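Local coordinates for protein acyl-CoA dehydrogenase (Mycobacterium thermoresistibile, PDB 3PFD) that probably oxidises saturated acyl-CoA thioesters to their 2,3-dehydroacyl-CoA products, passing the electrons through a bound flavin adenine dinucleotide cofactor, at residues W169-G174 with K218-T223; K175-T180 with M198-D203; G205-P210 with E224-N229. All coordinates share one frame; numbering follows the deposited sequence.

Contact 1: residues W169-G174 with K218-T223; sequences WITNGG and KGSPTT. With FDA (dihydroflavine-adenine dinucleotide), chain B.
Thr171 and Ser220 meet beside the flavin, methyl against hydroxyl: Thr171 CG2 lies 3.5 Å from Ser220 OG. The other branch of Thr171 serves the cofactor. With chi1 at -66°, OG1 stands beside its own backbone N, so that Thr171 N and OG1 both address the O4/N5 edge of the isoalloxazine. Thr171 N donates to flavin O4 over 3.0 Å, nearly straight at 169°, while flavin N5 gives its hydrogen to Thr171 OG1 at 3.1 Å, more bent at 137°. A single water sits 2.8 Å from each of Thr171 OG1, Ser220 OG and Thr222 OG1, tying the three hydroxyls together. Trp169 turns its side chain away from 218-223 and onto the cofactor, with CB 3.4 Å from flavin N10 and ribityl O3' over one face of the indole. Thr222 CG2 touches the edge of that ring, 4.2 Å from CE3. One residue on from Thr171, Asn172 N donates a hydrogen bond to Pro221 O, and Thr223 OG1 lies 3.3 Å from Gly173 CA, against the type II beta turn from Ile170 to Gly173. Ile170 and Thr223 form an antiparallel hydrogen-bonded pair where strands 160-171 and 222-233 meet in the middle-domain sheet; Ile170 O is gripped by Gly173 N and Thr223 N from opposite faces of its plane. Arg281 and Gly354 of the second subunit also hydrogen-bond the cofactor. The N5-to-Thr171 bond uses the hydrogen that a reduced flavin carries; in this family N5 accepts the substrate hydride, so Thr171 is hydrogen-bonded to the redox-active edge.

Contact 2: residues K175-T180 with M198-D203; sequences KSTWYT and MVHKDD
His200 presents its edge to one face of the Trp178 indole, an edge-to-face pair with planes at 86° and centroids 4.9 Å apart between the imidazole and the six-membered ring. The touching atom is His200 CD2, offset toward the indole rim, and His200 CB adds a CH-pi contact 4.1 Å from the centroid of the same six-membered ring. CG of His200 stands anti to its backbone N (chi1 -171°), which carries the ring out alongside Thr177. One face of the imidazole faces the Thr177 carbonyl O, and Thr177 CG2 lies 3.4 Å from NE2. The rotation of the ring is also held from its own segment: Asp202 N donates to His200 ND1 over 3.1 Å, from a direction tilted 20° out of the ring plane. Because ND1 accepts here, a neutral imidazole is probable. These side chains decorate an antiparallel beta hairpin of strands 178-184 and 194-200, in which Tyr179 and Val199 form a hydrogen-bonded pair, each N to the other's O at 2.8 Å. Trp178, Thr180, Met198 and His200 share one face, over which helix 117-129 lays Val123 against Trp178 and Met198. Tyr179 and Val199 occupy the other face, where Val199 O lies in the plane of the Tyr179 ring at its edge. Met198 is bent at both chi2 and chi3, and that curl brings SD to 3.3 Å from Thr180 OG1, a hydroxyl already bonded to Gly107 O. At the far end a type I turn runs from His200 to Asp203. His200 N donates to Asp203 OD2 at 2.7 Å, approaching from above the carboxylate plane; OD2 also makes a salt bridge with Arg236.

Contact 3: residues G205-P210 with E224-N229; sequences GFTVGP and ELYFEN
Tyr226 crosses Thr207 at the root of its side chain, CB lying 3.6 Å from Thr207 OG1. The same hydroxyl lies in the plane of the phenol ring, at the edge, 3.5 Å from CD2. Tyr226 chi1 of -41° leans the ring along the neighbouring strand, so that CE2 comes to 3.4 Å from Gly209 CA; Gly209 has no side chain, and the ring passes directly against its backbone. At the tip, OH meets Pro210 CD at 3.3 Å and donates to Glu224 OE1 in a short 2.6 Å bond that arrives nearly along the carboxylate C-O axis. The other oxygen, Glu224 OE2, is salt-bridged to Arg141, so each carboxylate oxygen has a partner, which should restrain its rotation. The segments carry parts of the two antiparallel strands of a beta hairpin, 206-211 with 222-233, and strand 206-211 is outermost within this chain in its sheet of four. Thr207 and Tyr226 form a hydrogen-bonded pair, N to O in both directions. Gly209 N also donates to Glu224 O, but from 53° above the carbonyl plane and therefore not on a lone pair. On the face opposite Thr207 and Tyr226, Phe206 and Phe227 lie side by side pointing the same way, their rings inclined by 31° with centroids 5.1 Å apart. Leu225 fills the next place on this face: its CD1 sits at the edge of the Phe206 ring, 4.1 Å from CE1, and its CD2 lies 4.0 Å from Val208 CG2. Tyr179, from the other sheet of this region, stacks edge-to-face with Phe206 and touches both Val208 and Leu225.

Overall arrangement
All three contacts belong to the beta-rich middle domain of the acyl-CoA dehydrogenase fold. Contacts 1 and 3 lie in one antiparallel sheet and share strand 222-233, which has 160-171 on one side and 206-211 on the other; their centres are about 14 Å apart. Contact 2 belongs to the second sheet, its centre about 11 Å from that of contact 3 and 14 Å from that of contact 1. Along the chain, both segments of contact 2 fall between those of contact 1, whereas contacts 1 and 3 interleave. Tyr179 OH, probably bonded to Gly174 N, joins the sheets. Contact 1 supplies flavin-pocket residues, while contacts 2 and 3 lie farther along the two sheets.

Contact 1: residues W169-G174 with K218-T223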
loop_
_atom_site.group_PDB
_atom_site.type_symbol
_atom_site.label_atom_id
_atom_site.label_comp_id
_atom_site.label_asym_id
_atom_site.label_seq_id
_atom_site.Cartn_x
_atom_site.Cartn_y
_atom_site.Cartn_z
ATOM N N TRP C 169 13.939 -14.888 24.853
ATOM C CA TRP C 169 12.707 -14.229 24.428
ATOM C C TRP C 169 11.468 -14.656 25.212
ATOM O O TRP C 169 10.345 -14.523 24.697
ATOM C CB TRP C 169 12.420 -14.432 22.922
ATOM C CG TRP C 169 13.534 -14.082 21.953
ATOM C CD1 TRP C 169 14.132 -14.928 21.045
ATOM C CD2 TRP C 169 14.133 -12.797 21.752
ATOM N NE1 TRP C 169 15.074 -14.242 20.302
ATOM C CE2 TRP C 169 15.104 -12.940 20.727
ATOM C CE3 TRP C 169 13.964 -11.541 22.355
ATOM C CZ2 TRP C 169 15.892 -11.865 20.281
ATOM C CZ3 TRP C 169 14.738 -10.464 21.898
ATOM C CH2 TRP C 169 15.695 -10.643 20.880
ATOM N N ILE C 170 11.640 -15.114 26.451
ATOM C CA ILE C 170 10.529 -15.744 27.173
ATOM C C ILE C 170 9.669 -14.702 27.880
ATOM O O ILE C 170 10.066 -14.099 28.882
ATOM C CB ILE C 170 11.006 -16.870 28.154
ATOM C CG1 ILE C 170 11.857 -17.927 27.426
ATOM C CG2 ILE C 170 9.805 -17.496 28.920
ATOM C CD1 ILE C 170 11.291 -18.420 26.031
ATOM N N THR C 171 8.475 -14.499 27.336
ATOM C CA THR C 171 7.517 -13.525 27.857
ATOM C C THR C 171 7.078 -13.979 29.249
ATOM O O THR C 171 6.778 -15.158 29.444
ATOM C CB THR C 171 6.300 -13.462 26.934
ATOM O OG1 THR C 171 6.703 -12.934 25.680
ATOM C CG2 THR C 171 5.201 -12.593 27.496
ATOM N N ASN C 172 7.028 -13.028 30.185
ATOM C CA ASN C 172 6.647 -13.260 31.600
ATOM C C ASN C 172 7.637 -14.120 32.391
ATOM O O ASN C 172 7.354 -14.523 33.526
ATOM C CB ASN C 172 5.174 -13.703 31.768
ATOM C CG ASN C 172 4.153 -12.628 31.249
ATOM O OD1 ASN C 172 4.434 -11.411 31.247
ATOM N ND2 ASN C 172 2.980 -13.094 30.785
ATOM N N GLY C 173 8.806 -14.367 31.790
ATOM C CA GLY C 173 9.933 -14.989 32.492
ATOM C C GLY C 173 10.148 -14.287 33.824
ATOM O O GLY C 173 10.102 -13.055 33.900
ATOM N N GLY C 174 10.314 -15.060 34.889
ATOM C CA GLY C 174 10.539 -14.490 36.230
ATOM C C GLY C 174 9.265 -14.160 37.002
ATOM O O GLY C 174 9.309 -13.910 38.213
ATOM N N LYS C 218 7.118 -2.719 26.884
ATOM C CA LYS C 218 8.268 -2.504 27.747
ATOM C C LYS C 218 8.085 -3.171 29.120
ATOM O O LYS C 218 9.031 -3.710 29.661
ATOM C CB LYS C 218 8.555 -1.020 27.916
ATOM C CG LYS C 218 9.164 -0.365 26.696
ATOM C CD LYS C 218 9.918 0.857 27.091
ATOM C CE LYS C 218 10.492 1.524 25.877
ATOM N NZ LYS C 218 11.115 2.780 26.290
ATOM N N GLY C 219 6.867 -3.169 29.648
ATOM C CA GLY C 219 6.604 -3.787 30.948
ATOM C C GLY C 219 6.525 -5.302 30.996
ATOM O O GLY C 219 6.566 -5.879 32.064
ATOM N N SER C 220 6.370 -5.951 29.844
ATOM C CA SER C 220 6.336 -7.408 29.800
ATOM C C SER C 220 7.758 -7.915 29.932
ATOM O O SER C 220 8.607 -7.606 29.067
ATOM C CB SER C 220 5.705 -7.919 28.496
ATOM O OG SER C 220 5.864 -9.324 28.397
ATOM N N PRO C 221 8.046 -8.671 31.019
ATOM C CA PRO C 221 9.413 -9.204 31.153
ATOM C C PRO C 221 9.704 -10.210 30.033
ATOM O O PRO C 221 8.895 -11.123 29.776
ATOM C CB PRO C 221 9.417 -9.908 32.523
ATOM C CG PRO C 221 8.036 -9.679 33.137
ATOM C CD PRO C 221 7.121 -9.177 32.048
ATOM N N THR C 222 10.844 -10.027 29.374
ATOM C CA THR C 222 11.271 -10.863 28.253
ATOM C C THR C 222 12.687 -11.332 28.591
ATOM O O THR C 222 13.658 -10.558 28.478
ATOM C CB THR C 222 11.246 -10.069 26.924
ATOM O OG1 THR C 222 9.999 -9.363 26.798
ATOM C CG2 THR C 222 11.446 -10.995 25.710
ATOM N N THR C 223 12.791 -12.588 29.030
ATOM C CA THR C 223 14.007 -13.084 29.682
ATOM C C THR C 223 14.652 -14.300 29.037
ATOM O O THR C 223 14.002 -15.078 28.344
ATOM C CB THR C 223 13.760 -13.444 31.188
ATOM O OG1 THR C 223 12.991 -14.651 31.294
ATOM C CG2 THR C 223 13.033 -12.316 31.902
HETATM P PA FDA B . 14.789 -14.843 12.735
HETATM O O1A FDA B . 14.158 -16.203 12.611
HETATM O O2A FDA B . 16.289 -14.685 12.728
HETATM O O5B FDA B . 14.169 -13.933 11.558
HETATM C C5B FDA B . 14.851 -12.804 11.001
HETATM C C4B FDA B . 14.109 -12.348 9.736
HETATM O O4B FDA B . 14.199 -13.348 8.715
HETATM C C3B FDA B . 12.614 -12.144 9.993
HETATM O O3B FDA B . 12.169 -11.073 9.150
HETATM C C2B FDA B . 11.995 -13.445 9.510
HETATM O O2B FDA B . 10.633 -13.295 9.097
HETATM C C1B FDA B . 12.895 -13.778 8.342
HETATM N N9A FDA B . 12.854 -15.209 7.979
HETATM C C8A FDA B . 13.346 -16.233 8.700
HETATM N N7A FDA B . 13.130 -17.394 8.031
HETATM C C5A FDA B . 12.489 -17.093 6.875
HETATM C C6A FDA B . 12.009 -17.870 5.807
HETATM N N6A FDA B . 12.151 -19.232 5.822
HETATM N N1A FDA B . 11.401 -17.246 4.763
HETATM C C2A FDA B . 11.259 -15.901 4.775
HETATM N N3A FDA B . 11.712 -15.121 5.782
HETATM C C4A FDA B . 12.322 -15.699 6.849
HETATM N N1 FDA B . 9.588 -17.180 21.982
HETATM C C2 FDA B . 9.301 -18.069 22.983
HETATM O O2 FDA B . 9.749 -19.247 22.962
HETATM N N3 FDA B . 8.530 -17.686 24.022
HETATM C C4 FDA B . 8.029 -16.431 24.087
HETATM O O4 FDA B . 7.338 -16.143 25.079
HETATM C C4X FDA B . 8.286 -15.498 23.062
HETATM N N5 FDA B . 7.896 -14.211 23.163
HETATM C C5X FDA B . 8.567 -13.239 22.522
HETATM C C6 FDA B . 8.540 -11.914 22.980
HETATM C C7 FDA B . 9.315 -10.931 22.339
HETATM C C7M FDA B . 9.281 -9.498 22.825
HETATM C C8 FDA B . 10.081 -11.255 21.228
HETATM C C8M FDA B . 10.917 -10.214 20.504
HETATM C C9 FDA B . 10.099 -12.560 20.771
HETATM C C9A FDA B . 9.359 -13.554 21.419
HETATM N N10 FDA B . 9.577 -14.912 21.104
HETATM C C10 FDA B . 9.087 -15.900 22.000
HETATM C "C1'" FDA B . 10.494 -15.278 20.022
HETATM C "C2'" FDA B . 9.858 -15.082 18.639
HETATM O "O2'" FDA B . 8.850 -16.071 18.330
HETATM C "C3'" FDA B . 10.977 -15.037 17.621
HETATM O "O3'" FDA B . 11.610 -13.736 17.710
HETATM C "C4'" FDA B . 10.473 -15.282 16.186
HETATM O "O4'" FDA B . 10.082 -16.648 16.023
HETATM C "C5'" FDA B . 11.531 -14.956 15.141
HETATM O "O5'" FDA B . 12.778 -15.555 15.516
HETATM P P FDA B . 14.103 -14.642 15.532
HETATM O O1P FDA B . 13.836 -13.463 16.434
HETATM O O2P FDA B . 15.296 -15.531 15.794
HETATM O O3P FDA B . 14.171 -14.056 14.032
HETATM O O HOH W 1 7.445 -10.257 26.267
#

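Contact 2: residues K175-T180 with M198-D203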
loop_
_atom_site.group_PDB
_atom_site.type_symbol
_atom_site.label_atom_id
_atom_site.label_comp_id
_atom_site.label_asym_id
_atom_site.label_seq_id
_atom_site.Cartn_x
_atom_site.Cartn_y
_atom_site.Cartn_z
ATOM N N LYS C 175 8.130 -14.127 36.304
ATOM C CA LYS C 175 6.845 -13.917 36.959
ATOM C C LYS C 175 6.043 -15.234 36.956
ATOM O O LYS C 175 5.187 -15.448 37.816
ATOM C CB LYS C 175 6.047 -12.796 36.276
ATOM C CG LYS C 175 6.636 -11.378 36.426
ATOM C CD LYS C 175 6.599 -10.873 37.870
ATOM C CE LYS C 175 7.669 -9.815 38.101
ATOM N NZ LYS C 175 7.706 -9.366 39.524
ATOM N N SER C 176 6.328 -16.093 35.971
ATOM C CA SER C 176 5.632 -17.362 35.815
ATOM C C SER C 176 6.055 -18.415 36.845
ATOM O O SER C 176 7.202 -18.426 37.311
ATOM C CB SER C 176 5.781 -17.903 34.384
ATOM O OG SER C 176 4.955 -17.171 33.485
ATOM N N THR C 177 5.100 -19.289 37.166
ATOM C CA THR C 177 5.288 -20.439 38.036
ATOM C C THR C 177 5.577 -21.696 37.201
ATOM O O THR C 177 6.467 -22.486 37.552
ATOM C CB THR C 177 4.035 -20.646 38.923
ATOM O OG1 THR C 177 3.864 -19.514 39.793
ATOM C CG2 THR C 177 4.148 -21.908 39.780
ATOM N N TRP C 178 4.849 -21.849 36.084
ATOM C CA TRP C 178 4.938 -23.024 35.221
ATOM C C TRP C 178 5.409 -22.638 33.831
ATOM O O TRP C 178 5.004 -21.610 33.289
ATOM C CB TRP C 178 3.581 -23.695 35.098
ATOM C CG TRP C 178 3.180 -24.542 36.291
ATOM C CD1 TRP C 178 2.201 -24.268 37.205
ATOM C CD2 TRP C 178 3.726 -25.810 36.653
ATOM N NE1 TRP C 178 2.104 -25.300 38.117
ATOM C CE2 TRP C 178 3.034 -26.253 37.802
ATOM C CE3 TRP C 178 4.743 -26.613 36.122
ATOM C CZ2 TRP C 178 3.338 -27.468 38.445
ATOM C CZ3 TRP C 178 5.044 -27.818 36.757
ATOM C CH2 TRP C 178 4.335 -28.236 37.902
ATOM N N TYR C 179 6.257 -23.480 33.258
ATOM C CA TYR C 179 6.897 -23.194 31.980
ATOM C C TYR C 179 6.788 -24.437 31.126
ATOM O O TYR C 179 7.208 -25.509 31.548
ATOM C CB TYR C 179 8.383 -22.859 32.160
ATOM C CG TYR C 179 8.708 -21.530 32.843
ATOM C CD1 TYR C 179 8.561 -21.371 34.223
ATOM C CD2 TYR C 179 9.207 -20.446 32.111
ATOM C CE1 TYR C 179 8.863 -20.162 34.863
ATOM C CE2 TYR C 179 9.522 -19.217 32.752
ATOM C CZ TYR C 179 9.357 -19.093 34.124
ATOM O OH TYR C 179 9.670 -17.907 34.766
ATOM N N THR C 180 6.245 -24.280 29.920
ATOM C CA THR C 180 6.271 -25.342 28.917
ATOM C C THR C 180 7.579 -25.202 28.142
ATOM O O THR C 180 7.755 -24.256 27.364
ATOM C CB THR C 180 5.044 -25.233 27.989
ATOM O OG1 THR C 180 3.854 -25.327 28.777
ATOM C CG2 THR C 180 5.028 -26.305 26.900
ATOM N N MET C 198 6.759 -29.830 31.372
ATOM C CA MET C 198 6.324 -28.791 32.309
ATOM C C MET C 198 7.383 -28.627 33.379
ATOM O O MET C 198 7.699 -29.578 34.111
ATOM C CB MET C 198 4.983 -29.133 32.962
ATOM C CG MET C 198 3.798 -29.186 32.012
ATOM S SD MET C 198 3.579 -27.755 30.929
ATOM C CE MET C 198 3.441 -26.377 32.090
ATOM N N VAL C 199 7.938 -27.418 33.445
ATOM C CA VAL C 199 8.961 -27.072 34.409
ATOM C C VAL C 199 8.388 -26.037 35.383
ATOM O O VAL C 199 7.681 -25.104 34.973
ATOM C CB VAL C 199 10.251 -26.523 33.711
ATOM C CG1 VAL C 199 11.278 -26.043 34.751
ATOM C CG2 VAL C 199 10.894 -27.584 32.763
ATOM N N HIS C 200 8.717 -26.213 36.662
ATOM C CA HIS C 200 8.243 -25.360 37.740
ATOM C C HIS C 200 9.360 -24.424 38.208
ATOM O O HIS C 200 10.531 -24.800 38.192
ATOM C CB HIS C 200 7.729 -26.229 38.896
ATOM C CG HIS C 200 7.014 -25.469 39.972
ATOM N ND1 HIS C 200 7.675 -24.807 40.983
ATOM C CD2 HIS C 200 5.693 -25.283 40.206
ATOM C CE1 HIS C 200 6.793 -24.239 41.787
ATOM N NE2 HIS C 200 5.581 -24.518 41.342
ATOM N N LYS C 201 8.984 -23.201 38.589
ATOM C CA LYS C 201 9.923 -22.154 39.063
ATOM C C LYS C 201 10.909 -22.614 40.159
ATOM O O LYS C 201 12.018 -22.076 40.262
ATOM C CB LYS C 201 9.150 -20.918 39.552
ATOM C CG LYS C 201 8.106 -21.231 40.617
ATOM C CD LYS C 201 7.418 -19.986 41.162
ATOM C CE LYS C 201 7.891 -19.668 42.556
ATOM N NZ LYS C 201 6.879 -18.859 43.317
ATOM N N ASP C 202 10.500 -23.599 40.960
ATOM C CA ASP C 202 11.295 -24.105 42.086
ATOM C C ASP C 202 12.079 -25.380 41.765
ATOM O O ASP C 202 12.787 -25.890 42.619
ATOM C CB ASP C 202 10.405 -24.340 43.316
ATOM C CG ASP C 202 9.731 -23.066 43.816
ATOM O OD1 ASP C 202 10.291 -21.970 43.647
ATOM O OD2 ASP C 202 8.637 -23.158 44.393
ATOM N N ASP C 203 11.960 -25.894 40.536
ATOM C CA ASP C 203 12.812 -27.010 40.112
ATOM C C ASP C 203 14.273 -26.570 40.165
ATOM O O ASP C 203 14.637 -25.558 39.568
ATOM C CB ASP C 203 12.487 -27.475 38.696
ATOM C CG ASP C 203 11.155 -28.173 38.594
ATOM O OD1 ASP C 203 10.734 -28.832 39.566
ATOM O OD2 ASP C 203 10.529 -28.057 37.525
#

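Contact 3: residues G205-P210 with E224-N229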
loop_
_atom_site.group_PDB
_atom_site.type_symbol
_atom_site.label_atom_id
_atom_site.label_comp_id
_atom_site.label_asym_id
_atom_site.label_seq_id
_atom_site.Cartn_x
_atom_site.Cartn_y
_atom_site.Cartn_z
ATOM N N GLY C 205 18.189 -26.059 39.614
ATOM C CA GLY C 205 18.989 -25.884 38.400
ATOM C C GLY C 205 18.268 -25.154 37.281
ATOM O O GLY C 205 18.766 -25.070 36.155
ATOM N N PHE C 206 17.091 -24.622 37.592
ATOM C CA PHE C 206 16.359 -23.777 36.659
ATOM C C PHE C 206 16.434 -22.335 37.151
ATOM O O PHE C 206 16.019 -22.055 38.279
ATOM C CB PHE C 206 14.911 -24.245 36.527
ATOM C CG PHE C 206 13.999 -23.250 35.867
ATOM C CD1 PHE C 206 14.173 -22.889 34.531
ATOM C CD2 PHE C 206 12.968 -22.673 36.575
ATOM C CE1 PHE C 206 13.320 -21.974 33.915
ATOM C CE2 PHE C 206 12.123 -21.752 35.977
ATOM C CZ PHE C 206 12.293 -21.410 34.625
ATOM N N THR C 207 16.985 -21.439 36.324
ATOM C CA THR C 207 17.069 -20.010 36.675
ATOM C C THR C 207 16.606 -19.065 35.560
ATOM O O THR C 207 16.540 -19.445 34.396
ATOM C CB THR C 207 18.481 -19.573 37.162
ATOM O OG1 THR C 207 19.473 -19.985 36.212
ATOM C CG2 THR C 207 18.793 -20.148 38.572
ATOM N N VAL C 208 16.296 -17.835 35.957
ATOM C CA VAL C 208 15.826 -16.784 35.068
ATOM C C VAL C 208 16.970 -15.791 34.829
ATOM O O VAL C 208 17.593 -15.322 35.774
ATOM C CB VAL C 208 14.575 -16.068 35.666
ATOM C CG1 VAL C 208 14.153 -14.864 34.814
ATOM C CG2 VAL C 208 13.409 -17.059 35.839
ATOM N N GLY C 209 17.241 -15.484 33.562
ATOM C CA GLY C 209 18.259 -14.482 33.205
ATOM C C GLY C 209 17.685 -13.080 33.086
ATOM O O GLY C 209 16.509 -12.874 33.397
ATOM N N PRO C 210 18.508 -12.119 32.620
ATOM C CA PRO C 210 18.157 -10.699 32.444
ATOM C C PRO C 210 17.054 -10.448 31.397
ATOM O O PRO C 210 16.834 -11.258 30.496
ATOM C CB PRO C 210 19.467 -10.039 31.978
ATOM C CG PRO C 210 20.462 -11.141 31.821
ATOM C CD PRO C 210 19.829 -12.454 32.061
ATOM N N GLU C 224 15.950 -14.442 29.278
ATOM C CA GLU C 224 16.620 -15.707 29.082
ATOM C C GLU C 224 16.242 -16.680 30.219
ATOM O O GLU C 224 15.781 -16.259 31.280
ATOM C CB GLU C 224 18.139 -15.507 28.997
ATOM C CG GLU C 224 18.627 -14.739 27.761
ATOM C CD GLU C 224 20.120 -14.345 27.830
ATOM O OE1 GLU C 224 20.839 -14.704 28.805
ATOM O OE2 GLU C 224 20.584 -13.672 26.889
ATOM N N LEU C 225 16.412 -17.978 29.977
ATOM C CA LEU C 225 16.191 -19.000 31.000
ATOM C C LEU C 225 17.346 -19.974 30.966
ATOM O O LEU C 225 17.800 -20.323 29.892
ATOM C CB LEU C 225 14.899 -19.778 30.740
ATOM C CG LEU C 225 13.538 -19.077 30.729
ATOM C CD1 LEU C 225 12.481 -20.135 30.405
ATOM C CD2 LEU C 225 13.219 -18.320 32.035
ATOM N N TYR C 226 17.820 -20.418 32.133
ATOM C CA TYR C 226 18.924 -21.385 32.161
ATOM C C TYR C 226 18.520 -22.698 32.827
ATOM O O TYR C 226 17.854 -22.710 33.852
ATOM C CB TYR C 226 20.208 -20.800 32.792
ATOM C CG TYR C 226 20.489 -19.359 32.376
ATOM C CD1 TYR C 226 20.859 -19.038 31.061
ATOM C CD2 TYR C 226 20.354 -18.322 33.298
ATOM C CE1 TYR C 226 21.085 -17.720 30.678
ATOM C CE2 TYR C 226 20.587 -16.999 32.933
ATOM C CZ TYR C 226 20.945 -16.706 31.622
ATOM O OH TYR C 226 21.157 -15.386 31.284
ATOM N N PHE C 227 18.931 -23.797 32.211
ATOM C CA PHE C 227 18.739 -25.127 32.772
ATOM C C PHE C 227 20.137 -25.744 32.979
ATOM O O PHE C 227 20.898 -25.950 32.027
ATOM C CB PHE C 227 17.827 -25.979 31.856
ATOM C CG PHE C 227 16.500 -25.311 31.517
ATOM C CD1 PHE C 227 15.354 -25.596 32.241
ATOM C CD2 PHE C 227 16.414 -24.380 30.480
ATOM C CE1 PHE C 227 14.133 -24.974 31.930
ATOM C CE2 PHE C 227 15.195 -23.747 30.169
ATOM C CZ PHE C 227 14.061 -24.040 30.894
ATOM N N GLU C 228 20.481 -25.971 34.244
ATOM C CA GLU C 228 21.782 -26.512 34.619
ATOM C C GLU C 228 21.560 -27.768 35.468
ATOM O O GLU C 228 21.159 -27.686 36.631
ATOM C CB GLU C 228 22.604 -25.449 35.367
ATOM C CG GLU C 228 23.885 -25.955 36.042
ATOM C CD GLU C 228 24.973 -26.344 35.051
ATOM O OE1 GLU C 228 25.196 -25.582 34.083
ATOM O OE2 GLU C 228 25.606 -27.415 35.242
ATOM N N ASN C 229 21.799 -28.926 34.856
ATOM C CA ASN C 229 21.388 -30.200 35.426
ATOM C C ASN C 229 20.046 -30.046 36.119
ATOM O O ASN C 229 19.929 -30.250 37.323
ATOM C CB ASN C 229 22.454 -30.748 36.391
ATOM C CG ASN C 229 23.691 -31.249 35.667
ATOM O OD1 ASN C 229 23.609 -31.770 34.553
ATOM N ND2 ASN C 229 24.848 -31.098 36.301
#